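Translation initiation factor eif-2b-like protein (Chaetomium thermophilum, PDB 4ZEO) is the delta subunit of the eIF2B complex, the guanine nucleotide exchange factor for eIF2, and probably acts in its regulatory subcomplex during translation initiation. Local coordinates at residues Asp154-Gln164 / Pro211-Cys219; Phe224-Leu232 / Glu393-Arg401. All blocks are in the same frame, centred on the assembly; numbering follows the deposited sequence.

Interaction 1 lies within the helical part of the chain. It pairs the start of helix 157-168 with the C-terminal half of helix 200-219. Interaction 2 joins that helical part to the Rossmann-like domain, through helix 224-239 and the loop after strand 387-391. The two follow one another along the chain, and their centres are about 19 Å apart. Helices 200-219 and 224-239 are consecutive, and they link the contacts directly: I213 CD1 lies 3.5 Å from I230 CG2, and L216 CD1 lies 4.2 Å from M226 CE. Interaction 1 is the more peripheral, its centre about 20 Å from that of the chain against about 11 Å for interaction 2.

Interaction 1. Residues Asp154-Gln164 / Pro211-Cys219; sequences DVHPAVLAVGQ and PQIEYLTEC
Q212 and Y215 carry this contact, one mainly through hydrogen bonds and the other mainly through packing. The Q212 amide spans V155. Its OE1 accepts from H156 N at 2.8 Å, and its NE2 donates to D154 O at 2.9 Å. A turn about CB-CG (chi2 -58°) swings the amide back to the loop. Three backbone groups, H156 N, D154 O and V208 O of its own helix, thus hold the amide and fix its rotation. H156 is the N-cap of helix 157-168: its ND1 accepts from A158 N at 3.0 Å.

Y215 is a knob set among V159, L160, G163 and Q164. CG stands opposite the backbone N (chi1 171°), which sends the ring across to the other helix. V155 CG1 makes a CH-pi contact over one face, 4.2 Å from the Y215 ring centroid. C219 SG lies over the other face. V159 O sits at the ring edge, and L160 CD1 approaches Y215 CZ obliquely at 3.5 Å. The hydroxyl gives only a weak bond to L160 O. Beside this, L216 CD2 rests on the backbone of G163, 3.5 Å from G163 CA.

The two helical segments run nearly parallel, 16° apart, with axes 9.1 Å from each other. Helix 174-191 packs against both, meeting V159 with V188 and Q212 with F185. I213 points away from the contact and packs on I230 and K234 of helix 224-239.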
loop_
_atom_site.group_PDB
_atom_site.type_symbol
_atom_site.label_atom_id
_atom_site.label_comp_id
_atom_site.label_asym_id
_atom_site.label_seq_id
_atom_site.Cartn_x
_atom_site.Cartn_y
_atom_site.Cartn_z
ATOM N N ASP A 154 2.448 20.343 -19.759
ATOM C CA ASP A 154 2.069 21.034 -18.530
ATOM C C ASP A 154 2.578 20.272 -17.303
ATOM O O ASP A 154 2.320 20.649 -16.162
ATOM C CB ASP A 154 0.544 21.148 -18.435
ATOM C CG ASP A 154 0.005 22.359 -19.146
ATOM O OD1 ASP A 154 0.696 23.402 -19.174
ATOM O OD2 ASP A 154 -1.145 22.281 -19.632
ATOM N N VAL A 155 3.232 19.146 -17.550
ATOM C CA VAL A 155 3.682 18.288 -16.477
ATOM C C VAL A 155 4.842 18.904 -15.713
ATOM O O VAL A 155 5.847 19.287 -16.300
ATOM C CB VAL A 155 4.075 16.901 -17.024
ATOM C CG1 VAL A 155 4.522 15.973 -15.905
ATOM C CG2 VAL A 155 2.884 16.305 -17.772
ATOM N N HIS A 156 4.694 18.975 -14.396
ATOM C CA HIS A 156 5.755 19.438 -13.531
ATOM C C HIS A 156 6.914 18.423 -13.568
ATOM O O HIS A 156 6.678 17.216 -13.594
ATOM C CB HIS A 156 5.213 19.603 -12.106
ATOM C CG HIS A 156 6.137 20.328 -11.182
ATOM N ND1 HIS A 156 7.238 19.725 -10.597
ATOM C CD2 HIS A 156 6.146 21.611 -10.753
ATOM C CE1 HIS A 156 7.863 20.601 -9.840
ATOM N NE2 HIS A 156 7.218 21.758 -9.915
ATOM N N PRO A 157 8.173 18.899 -13.556
ATOM C CA PRO A 157 9.274 17.927 -13.613
ATOM C C PRO A 157 9.275 16.888 -12.476
ATOM O O PRO A 157 9.660 15.744 -12.715
ATOM C CB PRO A 157 10.531 18.820 -13.564
ATOM C CG PRO A 157 10.059 20.129 -13.019
ATOM C CD PRO A 157 8.681 20.283 -13.591
ATOM N N ALA A 158 8.841 17.260 -11.277
ATOM C CA ALA A 158 8.784 16.304 -10.182
ATOM C C ALA A 158 7.819 15.167 -10.516
ATOM O O ALA A 158 8.101 13.999 -10.238
ATOM C CB ALA A 158 8.382 16.994 -8.893
ATOM N N VAL A 159 6.685 15.518 -11.110
ATOM C CA VAL A 159 5.678 14.539 -11.512
ATOM C C VAL A 159 6.182 13.651 -12.658
ATOM O O VAL A 159 5.967 12.446 -12.676
ATOM C CB VAL A 159 4.334 15.264 -11.906
ATOM C CG1 VAL A 159 3.338 14.301 -12.606
ATOM C CG2 VAL A 159 3.714 15.938 -10.658
ATOM N N LEU A 160 6.904 14.257 -13.583
ATOM C CA LEU A 160 7.468 13.556 -14.715
ATOM C C LEU A 160 8.410 12.417 -14.260
ATOM O O LEU A 160 8.317 11.282 -14.734
ATOM C CB LEU A 160 8.233 14.555 -15.563
ATOM C CG LEU A 160 8.589 14.130 -16.971
ATOM C CD1 LEU A 160 7.314 14.176 -17.808
ATOM C CD2 LEU A 160 9.696 15.010 -17.545
ATOM N N ALA A 161 9.284 12.730 -13.304
ATOM C CA ALA A 161 10.223 11.765 -12.754
ATOM C C ALA A 161 9.490 10.638 -12.031
ATOM O O ALA A 161 9.828 9.471 -12.207
ATOM C CB ALA A 161 11.204 12.444 -11.821
ATOM N N VAL A 162 8.491 10.976 -11.222
ATOM C CA VAL A 162 7.739 9.943 -10.510
ATOM C C VAL A 162 6.989 9.002 -11.459
ATOM O O VAL A 162 7.008 7.789 -11.265
ATOM C CB VAL A 162 6.751 10.562 -9.500
ATOM C CG1 VAL A 162 5.703 9.553 -9.057
ATOM C CG2 VAL A 162 7.506 11.124 -8.315
ATOM N N GLY A 163 6.344 9.557 -12.485
ATOM C CA GLY A 163 5.626 8.761 -13.465
ATOM C C GLY A 163 6.545 7.837 -14.236
ATOM O O GLY A 163 6.227 6.666 -14.493
ATOM N N GLN A 164 7.710 8.354 -14.594
ATOM C CA GLN A 164 8.682 7.527 -15.284
ATOM C C GLN A 164 9.057 6.341 -14.391
ATOM O O GLN A 164 9.162 5.210 -14.870
ATOM C CB GLN A 164 9.912 8.343 -15.659
ATOM C CG GLN A 164 9.681 9.203 -16.886
ATOM C CD GLN A 164 10.638 10.357 -16.982
ATOM O OE1 GLN A 164 11.635 10.418 -16.264
ATOM N NE2 GLN A 164 10.349 11.279 -17.883
ATOM N N PRO A 211 -3.618 17.937 -15.323
ATOM C CA PRO A 211 -2.587 17.457 -16.261
ATOM C C PRO A 211 -1.557 16.510 -15.624
ATOM O O PRO A 211 -1.098 15.595 -16.320
ATOM C CB PRO A 211 -1.932 18.746 -16.735
ATOM C CG PRO A 211 -3.057 19.727 -16.693
ATOM C CD PRO A 211 -3.778 19.402 -15.418
ATOM N N GLN A 212 -1.199 16.717 -14.357
ATOM C CA GLN A 212 -0.294 15.791 -13.664
ATOM C C GLN A 212 -0.951 14.413 -13.497
ATOM O O GLN A 212 -0.334 13.383 -13.714
ATOM C CB GLN A 212 0.128 16.334 -12.283
ATOM C CG GLN A 212 0.349 17.826 -12.219
ATOM C CD GLN A 212 1.400 18.344 -13.187
ATOM O OE1 GLN A 212 2.369 17.655 -13.520
ATOM N NE2 GLN A 212 1.181 19.558 -13.686
ATOM N N ILE A 213 -2.210 14.398 -13.093
ATOM C CA ILE A 213 -2.944 13.145 -12.930
ATOM C C ILE A 213 -3.057 12.390 -14.257
ATOM O O ILE A 213 -2.884 11.179 -14.310
ATOM C CB ILE A 213 -4.347 13.404 -12.368
ATOM C CG1 ILE A 213 -4.227 14.150 -11.037
ATOM C CG2 ILE A 213 -5.126 12.092 -12.189
ATOM C CD1 ILE A 213 -5.540 14.489 -10.403
ATOM N N GLU A 214 -3.333 13.114 -15.327
ATOM C CA GLU A 214 -3.483 12.500 -16.630
ATOM C C GLU A 214 -2.171 11.889 -17.071
ATOM O O GLU A 214 -2.147 10.805 -17.655
ATOM C CB GLU A 214 -3.945 13.525 -17.679
ATOM C CG GLU A 214 -5.444 13.804 -17.668
ATOM C CD GLU A 214 -5.866 14.909 -18.636
ATOM O OE1 GLU A 214 -6.735 15.730 -18.269
ATOM O OE2 GLU A 214 -5.347 14.938 -19.777
ATOM N N TYR A 215 -1.078 12.585 -16.787
ATOM C CA TYR A 215 0.210 12.061 -17.137
ATOM C C TYR A 215 0.528 10.778 -16.366
ATOM O O TYR A 215 1.021 9.797 -16.945
ATOM C CB TYR A 215 1.290 13.103 -16.898
ATOM C CG TYR A 215 2.658 12.527 -17.038
ATOM C CD1 TYR A 215 3.190 12.269 -18.292
ATOM C CD2 TYR A 215 3.411 12.193 -15.921
ATOM C CE1 TYR A 215 4.448 11.726 -18.433
ATOM C CE2 TYR A 215 4.670 11.642 -16.053
ATOM C CZ TYR A 215 5.181 11.409 -17.309
ATOM O OH TYR A 215 6.432 10.859 -17.442
ATOM N N LEU A 216 0.271 10.795 -15.061
ATOM C CA LEU A 216 0.545 9.638 -14.222
ATOM C C LEU A 216 -0.288 8.417 -14.628
ATOM O O LEU A 216 0.192 7.266 -14.573
ATOM C CB LEU A 216 0.300 9.975 -12.747
ATOM C CG LEU A 216 1.349 10.905 -12.142
ATOM C CD1 LEU A 216 0.950 11.356 -10.742
ATOM C CD2 LEU A 216 2.716 10.228 -12.155
ATOM N N THR A 217 -1.532 8.679 -15.019
ATOM C CA THR A 217 -2.448 7.642 -15.479
ATOM C C THR A 217 -1.953 7.009 -16.759
ATOM O O THR A 217 -2.161 5.829 -17.000
ATOM C CB THR A 217 -3.865 8.201 -15.710
ATOM O OG1 THR A 217 -4.357 8.756 -14.486
ATOM C CG2 THR A 217 -4.809 7.112 -16.158
ATOM N N GLU A 218 -1.334 7.820 -17.599
ATOM C CA GLU A 218 -0.750 7.349 -18.843
ATOM C C GLU A 218 0.434 6.418 -18.581
ATOM O O GLU A 218 0.579 5.416 -19.272
ATOM C CB GLU A 218 -0.331 8.540 -19.711
ATOM C CG GLU A 218 -1.491 9.151 -20.511
ATOM C CD GLU A 218 -1.323 10.641 -20.849
ATOM O OE1 GLU A 218 -0.204 11.202 -20.770
ATOM O OE2 GLU A 218 -2.343 11.250 -21.228
ATOM N N CYS A 219 1.263 6.757 -17.586
ATOM C CA CYS A 219 2.416 5.942 -17.177
ATOM C C CYS A 219 1.999 4.591 -16.642
ATOM O O CYS A 219 2.630 3.581 -16.931
ATOM C CB CYS A 219 3.256 6.649 -16.113
ATOM S SG CYS A 219 4.036 8.151 -16.675
#

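Interaction 2. Residues Phe224-Leu232 / Glu393-Arg401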
loop_
_atom_site.group_PDB
_atom_site.type_symbol
_atom_site.label_atom_id
_atom_site.label_comp_id
_atom_site.label_asym_id
_atom_site.label_seq_id
_atom_site.Cartn_x
_atom_site.Cartn_y
_atom_site.Cartn_z
ATOM N N PHE A 224 -5.871 2.422 -6.046
ATOM C CA PHE A 224 -6.930 3.034 -5.240
ATOM C C PHE A 224 -6.363 4.123 -4.329
ATOM O O PHE A 224 -7.004 5.160 -4.130
ATOM C CB PHE A 224 -7.644 1.987 -4.384
ATOM C CG PHE A 224 -8.541 1.080 -5.159
ATOM C CD1 PHE A 224 -8.924 1.394 -6.444
ATOM C CD2 PHE A 224 -9.009 -0.091 -4.603
ATOM C CE1 PHE A 224 -9.751 0.538 -7.173
ATOM C CE2 PHE A 224 -9.838 -0.943 -5.333
ATOM C CZ PHE A 224 -10.203 -0.608 -6.622
ATOM N N ALA A 225 -5.144 3.894 -3.817
ATOM C CA ALA A 225 -4.491 4.823 -2.891
ATOM C C ALA A 225 -4.337 6.213 -3.505
ATOM O O ALA A 225 -4.699 7.225 -2.878
ATOM C CB ALA A 225 -3.125 4.279 -2.461
ATOM N N MET A 226 -3.849 6.237 -4.744
ATOM C CA MET A 226 -3.718 7.461 -5.507
ATOM C C MET A 226 -5.093 8.050 -5.806
ATOM O O MET A 226 -5.306 9.245 -5.653
ATOM C CB MET A 226 -2.962 7.198 -6.807
ATOM C CG MET A 226 -1.477 6.964 -6.620
ATOM S SD MET A 226 -0.651 6.349 -8.111
ATOM C CE MET A 226 -0.706 7.848 -9.102
ATOM N N GLY A 227 -6.031 7.200 -6.212
ATOM C CA GLY A 227 -7.361 7.671 -6.512
ATOM C C GLY A 227 -7.985 8.330 -5.292
ATOM O O GLY A 227 -8.599 9.402 -5.404
ATOM N N ASN A 228 -7.833 7.691 -4.127
ATOM C CA ASN A 228 -8.400 8.220 -2.881
ATOM C C ASN A 228 -7.752 9.534 -2.456
ATOM O O ASN A 228 -8.436 10.484 -2.090
ATOM C CB ASN A 228 -8.284 7.189 -1.751
ATOM C CG ASN A 228 -9.295 6.068 -1.886
ATOM O OD1 ASN A 228 -10.422 6.305 -2.310
ATOM N ND2 ASN A 228 -8.901 4.837 -1.523
ATOM N N ALA A 229 -6.426 9.590 -2.517
ATOM C CA ALA A 229 -5.736 10.802 -2.110
ATOM C C ALA A 229 -6.144 12.001 -2.982
ATOM O O ALA A 229 -6.314 13.112 -2.474
ATOM C CB ALA A 229 -4.237 10.590 -2.158
ATOM N N ILE A 230 -6.287 11.757 -4.286
ATOM C CA ILE A 230 -6.669 12.767 -5.266
ATOM C C ILE A 230 -8.069 13.297 -4.989
ATOM O O ILE A 230 -8.311 14.510 -5.045
ATOM C CB ILE A 230 -6.565 12.193 -6.705
ATOM C CG1 ILE A 230 -5.097 12.107 -7.128
ATOM C CG2 ILE A 230 -7.325 13.041 -7.727
ATOM C CD1 ILE A 230 -4.862 11.402 -8.446
ATOM N N ARG A 231 -8.992 12.393 -4.674
ATOM C CA ARG A 231 -10.350 12.813 -4.330
ATOM C C ARG A 231 -10.322 13.687 -3.081
ATOM O O ARG A 231 -10.984 14.728 -3.047
ATOM C CB ARG A 231 -11.269 11.604 -4.135
ATOM C CG ARG A 231 -12.644 11.934 -3.557
ATOM C CD ARG A 231 -13.468 10.674 -3.375
ATOM N NE ARG A 231 -12.647 9.621 -2.771
ATOM C CZ ARG A 231 -12.392 9.507 -1.467
ATOM N NH1 ARG A 231 -11.618 8.523 -1.038
ATOM N NH2 ARG A 231 -12.906 10.371 -0.592
ATOM N N LEU A 232 -9.533 13.289 -2.077
ATOM C CA LEU A 232 -9.396 14.086 -0.848
ATOM C C LEU A 232 -8.759 15.453 -1.089
ATOM O O LEU A 232 -9.242 16.463 -0.571
ATOM C CB LEU A 232 -8.596 13.322 0.201
ATOM C CG LEU A 232 -9.274 12.089 0.799
ATOM C CD1 LEU A 232 -8.304 11.243 1.623
ATOM C CD2 LEU A 232 -10.456 12.519 1.649
ATOM N N GLU A 393 -3.450 -0.707 4.651
ATOM C CA GLU A 393 -3.760 0.671 5.034
ATOM C C GLU A 393 -5.149 1.010 4.505
ATOM O O GLU A 393 -5.533 0.545 3.438
ATOM C CB GLU A 393 -2.708 1.650 4.474
ATOM C CG GLU A 393 -1.289 1.377 4.951
ATOM C CD GLU A 393 -0.497 0.377 4.069
ATOM O OE1 GLU A 393 -1.102 -0.402 3.278
ATOM O OE2 GLU A 393 0.750 0.382 4.169
ATOM N N THR A 394 -5.873 1.857 5.223
ATOM C CA THR A 394 -7.242 2.205 4.849
ATOM C C THR A 394 -7.297 2.895 3.498
ATOM O O THR A 394 -8.285 2.765 2.783
ATOM C CB THR A 394 -7.920 3.135 5.898
ATOM O OG1 THR A 394 -7.166 4.342 6.041
ATOM C CG2 THR A 394 -8.018 2.459 7.218
ATOM N N ILE A 395 -6.236 3.623 3.157
ATOM C CA ILE A 395 -6.155 4.401 1.904
ATOM C C ILE A 395 -6.190 3.477 0.652
ATOM O O ILE A 395 -6.501 3.912 -0.448
ATOM C CB ILE A 395 -4.857 5.293 1.889
ATOM C CG1 ILE A 395 -4.909 6.386 0.823
ATOM C CG2 ILE A 395 -3.591 4.453 1.691
ATOM C CD1 ILE A 395 -5.694 7.591 1.186
ATOM N N ASN A 396 -5.879 2.201 0.857
ATOM C CA ASN A 396 -5.911 1.186 -0.187
ATOM C C ASN A 396 -7.327 0.605 -0.419
ATOM O O ASN A 396 -7.534 -0.144 -1.363
ATOM C CB ASN A 396 -4.931 0.049 0.148
ATOM C CG ASN A 396 -3.462 0.451 -0.021
ATOM O OD1 ASN A 396 -3.089 1.068 -1.014
ATOM N ND2 ASN A 396 -2.636 0.115 0.957
ATOM N N PHE A 397 -8.273 0.914 0.465
ATOM C CA PHE A 397 -9.656 0.467 0.300
ATOM C C PHE A 397 -10.388 1.243 -0.768
ATOM O O PHE A 397 -10.172 2.444 -0.956
ATOM C CB PHE A 397 -10.448 0.587 1.603
ATOM C CG PHE A 397 -10.131 -0.475 2.612
ATOM C CD1 PHE A 397 -8.836 -0.624 3.086
ATOM C CD2 PHE A 397 -11.129 -1.271 3.141
ATOM C CE1 PHE A 397 -8.527 -1.582 4.029
ATOM C CE2 PHE A 397 -10.840 -2.233 4.093
ATOM C CZ PHE A 397 -9.529 -2.389 4.541
ATOM N N ASP A 398 -11.255 0.548 -1.481
ATOM C CA ASP A 398 -12.157 1.209 -2.396
ATOM C C ASP A 398 -13.340 1.644 -1.551
ATOM O O ASP A 398 -14.156 0.828 -1.167
ATOM C CB ASP A 398 -12.587 0.272 -3.519
ATOM C CG ASP A 398 -13.401 0.971 -4.583
ATOM O OD1 ASP A 398 -14.195 0.295 -5.263
ATOM O OD2 ASP A 398 -13.238 2.196 -4.745
ATOM N N ARG A 399 -13.409 2.915 -1.199
ATOM C CA ARG A 399 -14.480 3.370 -0.323
ATOM C C ARG A 399 -15.669 3.812 -1.161
ATOM O O ARG A 399 -16.817 3.737 -0.714
ATOM C CB ARG A 399 -13.998 4.501 0.585
ATOM C CG ARG A 399 -12.546 4.359 0.970
ATOM C CD ARG A 399 -12.130 5.388 1.988
ATOM N NE ARG A 399 -10.677 5.517 2.039
ATOM C CZ ARG A 399 -10.032 6.651 1.779
ATOM N NH1 ARG A 399 -8.713 6.689 1.833
ATOM N NH2 ARG A 399 -10.705 7.751 1.474
ATOM N N GLU A 400 -15.381 4.255 -2.383
ATOM C CA GLU A 400 -16.404 4.673 -3.339
ATOM C C GLU A 400 -16.651 3.633 -4.441
ATOM O O GLU A 400 -15.893 3.583 -5.416
ATOM C CB GLU A 400 -16.006 5.999 -3.986
ATOM C CG GLU A 400 -16.311 7.243 -3.166
ATOM C CD GLU A 400 -17.130 8.251 -3.960
ATOM O OE1 GLU A 400 -16.753 8.539 -5.128
ATOM O OE2 GLU A 400 -18.161 8.758 -3.436
ATOM N N ARG A 401 -17.693 2.811 -4.265
ATOM C CA ARG A 401 -18.229 1.890 -5.287
ATOM C C ARG A 401 -19.380 1.047 -4.731
ATOM O O ARG A 401 -19.734 1.148 -3.555
ATOM C CB ARG A 401 -17.151 0.958 -5.853
ATOM C CG ARG A 401 -16.664 1.350 -7.258
ATOM C CD ARG A 401 -15.845 0.225 -7.894
ATOM N NE ARG A 401 -14.675 0.731 -8.619
ATOM C CZ ARG A 401 -13.713 -0.037 -9.135
ATOM N NH1 ARG A 401 -12.698 0.526 -9.784
ATOM N NH2 ARG A 401 -13.759 -1.362 -9.004
HETATM O O HOH W 1 -4.135 1.050 -3.716
#
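The loop that leaves strand 387-391 of the Rossmann-like domain docks through I395-R401 on the first turns of helix 224-239, where N228 makes the main polar link. Its CG lies anti to the carbonyl carbon (chi1 -75°), which carries the amide out to the loop. N228 ND2 donates to two loop carbonyls, I395 O and F397 O, each at 2.8 Å. It meets I395 O from above the carbonyl plane, but F397 O nearly end on, with a C=O...N angle of 162°. On the other branch, N228 OD1 accepts from R231 NH1 at 2.8 Å. Both ends of the amide are thus held. The R399 guanidinium stacks over the amide, their planes 16° apart, though R399 is poorly ordered. With an alanine at N228, I395 O and F397 O would probably lose their amide donor, and the R231 guanidinium would be freer to turn.

I395 O also receives a CA-H...O contact from A225 CA at 3.3 Å. A water bridges A225 N to N396 OD1, which bonds S174 OG as well. F224 packs on the loop with its ring: D398 CB lies 3.5 Å from F224 CE2, the D398 carboxylate stacks over one face, and N396 O sits at the edge.

Around the contact, A229 packs on L178 of helix 174-191 and L260 of helix 246-277. The backbones of N396 and D398 bond I362 of strand 361-362, which ties the loop to the small antiparallel sheet.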